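Local coordinates for prephenate dehydratase (Arthrobacter aurescens, PDB 3MWB), which probably converts prephenate to phenylpyruvate, with loss of carbon dioxide and water, in L-phenylalanine biosynthesis, and binds L-phenylalanine, at residues 7-13 with 32-38; 54-60 with 182-188; 218-223 with 266-270. All coordinates share one frame; numbering follows the deposited sequence. Where two conformers were deposited one is given.

Interaction 1. Residues 7-13 with 32-38; sequences VTYTFLG and ATRIPCT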
# COMPACT_ATOMS: atom_id res chain seq x y z
N VAL A 7 -37.25 20.68 24.19
CA VAL A 7 -36.12 19.72 23.92
C VAL A 7 -36.29 18.32 24.54
O VAL A 7 -36.48 18.18 25.76
CB VAL A 7 -34.73 20.37 24.24
CG1 VAL A 7 -34.84 21.41 25.36
CG2 VAL A 7 -33.65 19.32 24.54
N THR A 8 -36.21 17.28 23.71
CA THR A 8 -36.57 15.94 24.14
C THR A 8 -35.43 14.96 23.84
O THR A 8 -34.98 14.86 22.71
CB THR A 8 -37.85 15.45 23.41
OG1 THR A 8 -38.90 16.41 23.57
CG2 THR A 8 -38.31 14.11 23.96
N TYR A 9 -35.00 14.24 24.86
CA TYR A 9 -34.02 13.20 24.67
C TYR A 9 -34.64 11.85 24.90
O TYR A 9 -35.52 11.70 25.75
CB TYR A 9 -32.89 13.37 25.68
CG TYR A 9 -32.05 14.59 25.47
CD1 TYR A 9 -31.34 14.77 24.28
CD2 TYR A 9 -31.95 15.56 26.47
CE1 TYR A 9 -30.57 15.90 24.09
CE2 TYR A 9 -31.17 16.70 26.28
CZ TYR A 9 -30.48 16.86 25.09
OH TYR A 9 -29.70 17.97 24.90
N THR A 10 -34.18 10.87 24.14
CA THR A 10 -34.39 9.49 24.49
C THR A 10 -33.04 8.90 24.93
O THR A 10 -31.99 9.50 24.71
CB THR A 10 -35.00 8.67 23.34
OG1 THR A 10 -34.09 8.63 22.24
CG2 THR A 10 -36.35 9.28 22.88
N PHE A 11 -33.10 7.74 25.55
CA PHE A 11 -31.92 7.01 25.98
C PHE A 11 -32.30 5.58 26.22
O PHE A 11 -33.49 5.25 26.34
CB PHE A 11 -31.29 7.62 27.25
CG PHE A 11 -32.18 7.58 28.47
CD1 PHE A 11 -33.18 8.52 28.65
CD2 PHE A 11 -31.99 6.61 29.44
CE1 PHE A 11 -33.97 8.50 29.77
CE2 PHE A 11 -32.79 6.57 30.58
CZ PHE A 11 -33.78 7.51 30.75
N LEU A 12 -31.28 4.72 26.27
CA LEU A 12 -31.48 3.32 26.56
C LEU A 12 -31.91 3.19 28.02
O LEU A 12 -31.15 3.54 28.92
CB LEU A 12 -30.20 2.52 26.29
CG LEU A 12 -30.28 0.99 26.45
CD1 LEU A 12 -31.30 0.35 25.50
CD2 LEU A 12 -28.91 0.35 26.25
N GLY A 13 -33.14 2.75 28.24
CA GLY A 13 -33.68 2.65 29.58
C GLY A 13 -33.34 1.32 30.22
O GLY A 13 -32.58 0.53 29.64
N ALA A 32 -34.35 18.91 31.02
CA ALA A 32 -35.00 18.56 29.75
C ALA A 32 -35.83 17.29 29.89
O ALA A 32 -35.73 16.56 30.88
CB ALA A 32 -33.97 18.41 28.65
N THR A 33 -36.67 17.03 28.89
CA THR A 33 -37.48 15.82 28.87
C THR A 33 -36.59 14.64 28.52
O THR A 33 -35.90 14.66 27.49
CB THR A 33 -38.66 15.96 27.88
OG1 THR A 33 -39.46 17.09 28.24
CG2 THR A 33 -39.55 14.73 27.90
N ARG A 34 -36.54 13.66 29.40
CA ARG A 34 -35.75 12.45 29.17
C ARG A 34 -36.65 11.22 29.13
O ARG A 34 -37.27 10.84 30.12
CB ARG A 34 -34.64 12.30 30.22
CG ARG A 34 -33.77 13.54 30.37
CD ARG A 34 -32.71 13.39 31.47
NE ARG A 34 -33.27 12.99 32.77
CZ ARG A 34 -33.84 13.81 33.65
NH1 ARG A 34 -33.95 15.11 33.40
NH2 ARG A 34 -34.30 13.32 34.79
N ILE A 35 -36.71 10.60 27.96
CA ILE A 35 -37.58 9.45 27.71
C ILE A 35 -36.76 8.16 27.71
O ILE A 35 -35.90 7.97 26.85
CB ILE A 35 -38.28 9.59 26.34
CG1 ILE A 35 -39.02 10.93 26.23
CG2 ILE A 35 -39.21 8.40 26.09
CD1 ILE A 35 -40.02 11.14 27.32
N PRO A 36 -37.04 7.25 28.66
CA PRO A 36 -36.33 5.96 28.59
C PRO A 36 -36.95 5.05 27.54
O PRO A 36 -38.18 5.01 27.39
CB PRO A 36 -36.56 5.35 29.98
CG PRO A 36 -37.85 5.94 30.43
CD PRO A 36 -37.90 7.34 29.86
N CYS A 37 -36.11 4.35 26.79
CA CYS A 37 -36.62 3.47 25.75
C CYS A 37 -36.12 2.06 26.01
O CYS A 37 -35.05 1.88 26.57
CB CYS A 37 -36.19 3.94 24.36
SG CYS A 37 -36.91 5.52 23.92
N THR A 38 -36.93 1.09 25.58
CA THR A 38 -36.68 -0.33 25.77
C THR A 38 -35.31 -0.75 25.23
O THR A 38 -34.59 -1.51 25.88
CB THR A 38 -37.74 -1.18 25.01
OG1 THR A 38 -39.04 -0.92 25.55
CG2 THR A 38 -37.44 -2.65 25.14
O HOH W 1 -33.57 -1.51 28.31
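F11 lies alongside P36, and the two side chains point the same way. P36 CA sits over one face of the F11 ring, 3.9 Å from the ring centroid and offset toward the rim, a CH-pi contact. F11 CZ reaches P36 CB at 3.6 Å. The backbone carbonyl carbon of R34 meets the same ring at its edge. F11 CG stands between its own backbone N and carbonyl carbon (chi1 63°), and this rotamer swings the ring across to the neighbouring strand. Y9, R34, F11 and P36 share one face of the sheet. Y9 brings CE2 to 4.0 Å from A32 CB. Helix 18-23 covers this face, with L23 touching Y9, F11 and R34.

T8, T33, T10 and I35 occupy the other face. T8 and T33 run side by side and meet through their methyl groups. T10 CB lies 3.7 Å from C37 SG, and its hydroxyl OG1 hydrogen-bonds to A43 O in helix 40-48.

The two strands are parallel, with an angle of 29° between their short axes. Backbone bonds pass alternately between them. Y9 N gives a nearly straight bond to T33 O at 2.8 Å, and I35 N returns one to Y9 O at 2.7 Å. F11 N to I35 O is more bent. C37 N to F11 O and G13 N to C37 O continue the series, and a water then links G13 O to T38 O. G13 packs its CA on P36 CB at 4.0 Å, where a side chain would clash. Strand 8-12, helix 18-23 and strand 33-37 form a beta-alpha-beta unit of the prephenate dehydratase domain, which belongs to the periplasmic-binding-protein-like clan.

Interaction 2. Residues 54-60 with 182-188; sequences AAMVPIE and TRFILVS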
# COMPACT_ATOMS: atom_id res chain seq x y z
N ALA A 54 -32.64 14.14 20.27
CA ALA A 54 -31.41 13.36 20.25
C ALA A 54 -31.58 12.13 21.12
O ALA A 54 -32.43 12.11 22.02
CB ALA A 54 -30.25 14.21 20.74
N ALA A 55 -30.77 11.11 20.86
CA ALA A 55 -30.84 9.87 21.62
C ALA A 55 -29.46 9.57 22.19
O ALA A 55 -28.48 9.65 21.47
CB ALA A 55 -31.28 8.74 20.71
N MSE A 56 -29.41 9.24 23.48
CA MSE A 56 -28.16 8.92 24.16
C MSE A 56 -27.99 7.41 24.26
O MSE A 56 -28.74 6.73 24.97
CB MSE A 56 -28.11 9.55 25.55
CG MSE A 56 -26.76 9.38 26.26
SE MSE A 56 -25.29 10.40 25.39
CE MSE A 56 -25.62 12.22 25.99
N VAL A 57 -26.99 6.89 23.55
CA VAL A 57 -26.80 5.45 23.46
C VAL A 57 -25.34 5.08 23.69
O VAL A 57 -24.45 5.86 23.33
CB VAL A 57 -27.33 4.89 22.11
CG1 VAL A 57 -28.85 5.09 21.99
CG2 VAL A 57 -26.60 5.52 20.90
N PRO A 58 -25.09 3.89 24.27
CA PRO A 58 -23.70 3.50 24.53
C PRO A 58 -23.03 3.00 23.26
O PRO A 58 -23.70 2.45 22.38
CB PRO A 58 -23.84 2.35 25.53
CG PRO A 58 -25.14 1.69 25.16
CD PRO A 58 -26.03 2.79 24.57
N ILE A 59 -21.71 3.18 23.17
CA ILE A 59 -20.97 2.70 22.01
C ILE A 59 -19.71 1.92 22.36
O ILE A 59 -19.15 1.26 21.50
CB ILE A 59 -20.64 3.84 20.99
CG1 ILE A 59 -20.21 3.20 19.64
CG2 ILE A 59 -19.60 4.81 21.59
CD1 ILE A 59 -20.14 4.11 18.42
N GLU A 60 -19.27 2.00 23.62
CA GLU A 60 -18.16 1.17 24.11
C GLU A 60 -18.23 0.97 25.63
O GLU A 60 -18.46 1.92 26.38
CB GLU A 60 -16.80 1.78 23.70
CG GLU A 60 -15.57 0.97 24.14
CD GLU A 60 -15.12 -0.13 23.15
OE1 GLU A 60 -15.67 -0.22 22.03
OE2 GLU A 60 -14.18 -0.90 23.49
N THR A 182 -17.50 4.23 30.28
CA THR A 182 -18.36 3.90 29.15
C THR A 182 -18.36 5.06 28.17
O THR A 182 -18.43 6.23 28.56
CB THR A 182 -19.81 3.60 29.62
OG1 THR A 182 -19.78 2.52 30.56
CG2 THR A 182 -20.73 3.21 28.42
N ARG A 183 -18.24 4.74 26.89
CA ARG A 183 -18.35 5.75 25.86
C ARG A 183 -19.78 5.74 25.35
O ARG A 183 -20.34 4.68 25.03
CB ARG A 183 -17.36 5.47 24.75
CG ARG A 183 -17.06 6.69 23.88
CD ARG A 183 -16.03 6.38 22.81
NE ARG A 183 -16.29 7.30 21.72
CZ ARG A 183 -16.67 6.97 20.50
NH1 ARG A 183 -16.75 5.71 20.11
NH2 ARG A 183 -16.91 7.93 19.65
N PHE A 184 -20.38 6.92 25.34
CA PHE A 184 -21.72 7.12 24.82
C PHE A 184 -21.68 8.08 23.63
O PHE A 184 -20.74 8.88 23.51
CB PHE A 184 -22.64 7.73 25.90
CG PHE A 184 -22.84 6.86 27.12
CD1 PHE A 184 -21.94 6.93 28.20
CD2 PHE A 184 -23.94 6.02 27.21
CE1 PHE A 184 -22.12 6.15 29.35
CE2 PHE A 184 -24.15 5.22 28.34
CZ PHE A 184 -23.24 5.29 29.42
N ILE A 185 -22.71 8.03 22.79
CA ILE A 185 -22.88 9.01 21.72
C ILE A 185 -24.29 9.59 21.77
O ILE A 185 -25.25 8.91 22.13
CB ILE A 185 -22.54 8.44 20.30
CG1 ILE A 185 -23.29 7.12 20.04
CG2 ILE A 185 -21.03 8.30 20.13
CD1 ILE A 185 -23.21 6.61 18.61
N LEU A 186 -24.40 10.86 21.44
CA LEU A 186 -25.69 11.53 21.36
C LEU A 186 -25.99 11.75 19.88
O LEU A 186 -25.23 12.40 19.19
CB LEU A 186 -25.64 12.88 22.09
CG LEU A 186 -26.93 13.68 22.31
CD1 LEU A 186 -27.90 12.95 23.26
CD2 LEU A 186 -26.58 15.07 22.88
N VAL A 187 -27.09 11.19 19.42
CA VAL A 187 -27.34 11.11 18.00
C VAL A 187 -28.60 11.88 17.59
O VAL A 187 -29.63 11.69 18.18
CB VAL A 187 -27.47 9.63 17.60
CG1 VAL A 187 -27.67 9.51 16.11
CG2 VAL A 187 -26.21 8.85 18.04
N SER A 188 -28.50 12.73 16.57
CA SER A 188 -29.66 13.49 16.09
C SER A 188 -29.89 13.25 14.60
O SER A 188 -29.10 12.56 13.95
CB SER A 188 -29.46 14.98 16.34
OG SER A 188 -29.24 15.24 17.71
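I59 lies beside R183, and both side chains point the same way. I59 CG2 sits over one face of the guanidinium, 3.3 Å from R183 NH1. Its CD1 goes on to meet I185 CD1 at 4.0 Å. R183 CG is anti to the backbone N (chi1 -160°), and the chain runs extended to NE, flanking I59 along its length. The backbone is a classic beta bulge here. I59 N and E60 N both bond to R183 O, at 2.8 and 3.2 Å, and approach it from the same face of its carbonyl plane. R183 N bonds back to E60 O.

Beyond the bulge the antiparallel pairing is regular. V57 and I185 exchange two nearly straight hydrogen bonds. Those between A55 and V187 are more bent. The selenomethionine M56 crosses L186 and F184 at about right angles. Its CE meets L186 CD1 at 3.6 Å, and its SE meets F184 CB at 3.8 Å.

Further out, E85 on strand 81-89 forms a salt bridge with R183 NE. Helix 40-48 packs on A55, V57 and V187. T182 OG1 hydrogen-bonds to N61 O.

The guanidinium is therefore buried with one flat face against the CG2 methyl of I59, which leaves its N-H groups to find polar partners around the edge. E85 probably offsets its charge, with K201 close by as a like charge.

Interaction 3. Residues 218-223 with 266-270; sequences EILDQF and GLHRI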
# COMPACT_ATOMS: atom_id res chain seq x y z
N GLU A 218 -7.49 -0.62 1.16
CA GLU A 218 -7.87 0.42 0.22
C GLU A 218 -8.74 1.47 0.89
O GLU A 218 -8.57 2.66 0.65
CB GLU A 218 -8.57 -0.18 -1.01
CG GLU A 218 -8.72 0.80 -2.19
CD GLU A 218 -9.58 0.25 -3.34
OE1 GLU A 218 -10.28 -0.78 -3.13
OE2 GLU A 218 -9.57 0.85 -4.44
N ILE A 219 -9.67 1.06 1.74
CA ILE A 219 -10.55 2.01 2.45
C ILE A 219 -9.76 2.79 3.51
O ILE A 219 -9.87 4.03 3.63
CB ILE A 219 -11.78 1.28 3.06
CG1 ILE A 219 -12.74 0.86 1.95
CG2 ILE A 219 -12.49 2.17 4.08
CD1 ILE A 219 -13.73 -0.29 2.35
N LEU A 220 -8.92 2.09 4.26
CA LEU A 220 -8.12 2.73 5.31
C LEU A 220 -7.07 3.72 4.76
O LEU A 220 -6.80 4.76 5.38
CB LEU A 220 -7.50 1.69 6.23
CG LEU A 220 -8.54 0.92 7.06
CD1 LEU A 220 -7.94 0.33 8.30
CD2 LEU A 220 -9.74 1.80 7.44
N ASP A 221 -6.54 3.41 3.58
CA ASP A 221 -5.57 4.26 2.93
C ASP A 221 -6.11 5.66 2.64
O ASP A 221 -5.34 6.61 2.62
CB ASP A 221 -5.04 3.64 1.63
CG ASP A 221 -3.70 4.23 1.21
OD1 ASP A 221 -2.77 4.23 2.03
OD2 ASP A 221 -3.56 4.70 0.05
N GLN A 222 -7.43 5.79 2.44
CA GLN A 222 -8.02 7.11 2.25
C GLN A 222 -7.69 8.04 3.42
O GLN A 222 -7.36 9.20 3.21
CB GLN A 222 -9.53 7.04 2.02
CG GLN A 222 -9.95 6.22 0.80
CD GLN A 222 -9.22 6.61 -0.47
OE1 GLN A 222 -9.16 7.78 -0.84
NE2 GLN A 222 -8.66 5.61 -1.15
N PHE A 223 -7.73 7.50 4.65
CA PHE A 223 -7.31 8.22 5.85
C PHE A 223 -5.78 8.29 6.00
O PHE A 223 -5.23 9.36 6.20
CB PHE A 223 -7.96 7.61 7.10
CG PHE A 223 -9.47 7.77 7.15
CD1 PHE A 223 -10.05 9.02 7.30
CD2 PHE A 223 -10.30 6.66 7.06
CE1 PHE A 223 -11.44 9.17 7.34
CE2 PHE A 223 -11.68 6.80 7.09
CZ PHE A 223 -12.25 8.05 7.25
N GLY A 266 -12.59 10.33 -1.16
CA GLY A 266 -11.92 9.06 -1.55
C GLY A 266 -12.76 7.85 -1.18
O GLY A 266 -12.83 6.87 -1.92
N LEU A 267 -13.39 7.94 -0.00
CA LEU A 267 -14.25 6.88 0.53
C LEU A 267 -15.48 6.72 -0.34
O LEU A 267 -15.86 5.62 -0.66
CB LEU A 267 -14.66 7.19 1.99
CG LEU A 267 -13.62 7.05 3.10
CD1 LEU A 267 -14.23 7.46 4.42
CD2 LEU A 267 -13.07 5.63 3.19
N HIS A 268 -16.11 7.84 -0.69
CA HIS A 268 -17.32 7.81 -1.52
C HIS A 268 -17.01 7.19 -2.90
O HIS A 268 -17.81 6.40 -3.41
CB HIS A 268 -17.90 9.23 -1.65
CG HIS A 268 -19.19 9.28 -2.40
ND1 HIS A 268 -20.41 9.44 -1.78
CD2 HIS A 268 -19.44 9.26 -3.73
CE1 HIS A 268 -21.36 9.47 -2.68
NE2 HIS A 268 -20.81 9.37 -3.88
N ARG A 269 -15.86 7.54 -3.48
CA ARG A 269 -15.48 6.98 -4.78
C ARG A 269 -15.42 5.44 -4.72
O ARG A 269 -15.96 4.78 -5.61
CB ARG A 269 -14.19 7.61 -5.33
CG ARG A 269 -14.38 9.08 -5.74
CD ARG A 269 -13.17 9.71 -6.44
NE ARG A 269 -11.89 9.59 -5.72
CZ ARG A 269 -11.40 10.50 -4.89
NH1 ARG A 269 -12.07 11.62 -4.63
NH2 ARG A 269 -10.22 10.30 -4.32
N ILE A 270 -14.81 4.89 -3.68
CA ILE A 270 -14.70 3.41 -3.51
C ILE A 270 -16.06 2.78 -3.19
O ILE A 270 -16.39 1.68 -3.67
CB ILE A 270 -13.75 3.05 -2.35
CG1 ILE A 270 -12.30 3.45 -2.66
CG2 ILE A 270 -13.80 1.53 -2.02
CD1 ILE A 270 -11.43 3.50 -1.38
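Helices 218-223 and 266-270 run nearly antiparallel, at 162°, with their short axes 9.4 Å apart at closest approach. G266 permits a close approach at Q222, where the CA atoms are 5.8 Å apart. Q222 OE1 lies 3.1 Å from G266 CA, where any side chain would clash. The Q222 chain bends at chi2 (-51°), bringing the amide back along its own helix. There NE2 makes a weak bond to E218 O and touches I270 CD1 at 3.5 Å. R226 donates from NH1 to Q222 OE1.

These are the two helices of the ACT domain, a beta-alpha-beta-beta-alpha-beta fold. They pack side by side on its four-stranded antiparallel sheet. L267 points its two methyls at different partners. CD2 meets I219 CG2 at 3.6 Å, and CD1 meets F223 CZ at 3.5 Å, with the side chains crossing at about right angles in both pairs. An alanine at Q222 would lose the amide, is likely to leave R226 without this acceptor, and would probably open a gap beside G266 and I270. I270 CD1 also packs on E218 CG at 3.9 Å, the two side chains sliding past each other in opposite directions. Toward the sheet, I219 rests on V206 and F247, while F223 meets V204 and I249.

How the interactions relate
Interactions 1 and 2 belong to one five-stranded sheet, and their centres are 12 Å apart. Strand 8-12 of interaction 1 is the neighbour of strand 54-60 of interaction 2. T10 joins them, its O 2.9 Å from M56 N and its N 3.0 Å from A54 O, both probable hydrogen bonds. Interaction 3 lies apart in the ACT domain. Its centre is 36 Å from that of interaction 1 and 26 Å from that of interaction 2, with no touch to either. Phenylalanine is bound in the ACT domain: one PHE lies about 6 Å from the F223 side chain, and a PHE lies about 10 Å from that of E60.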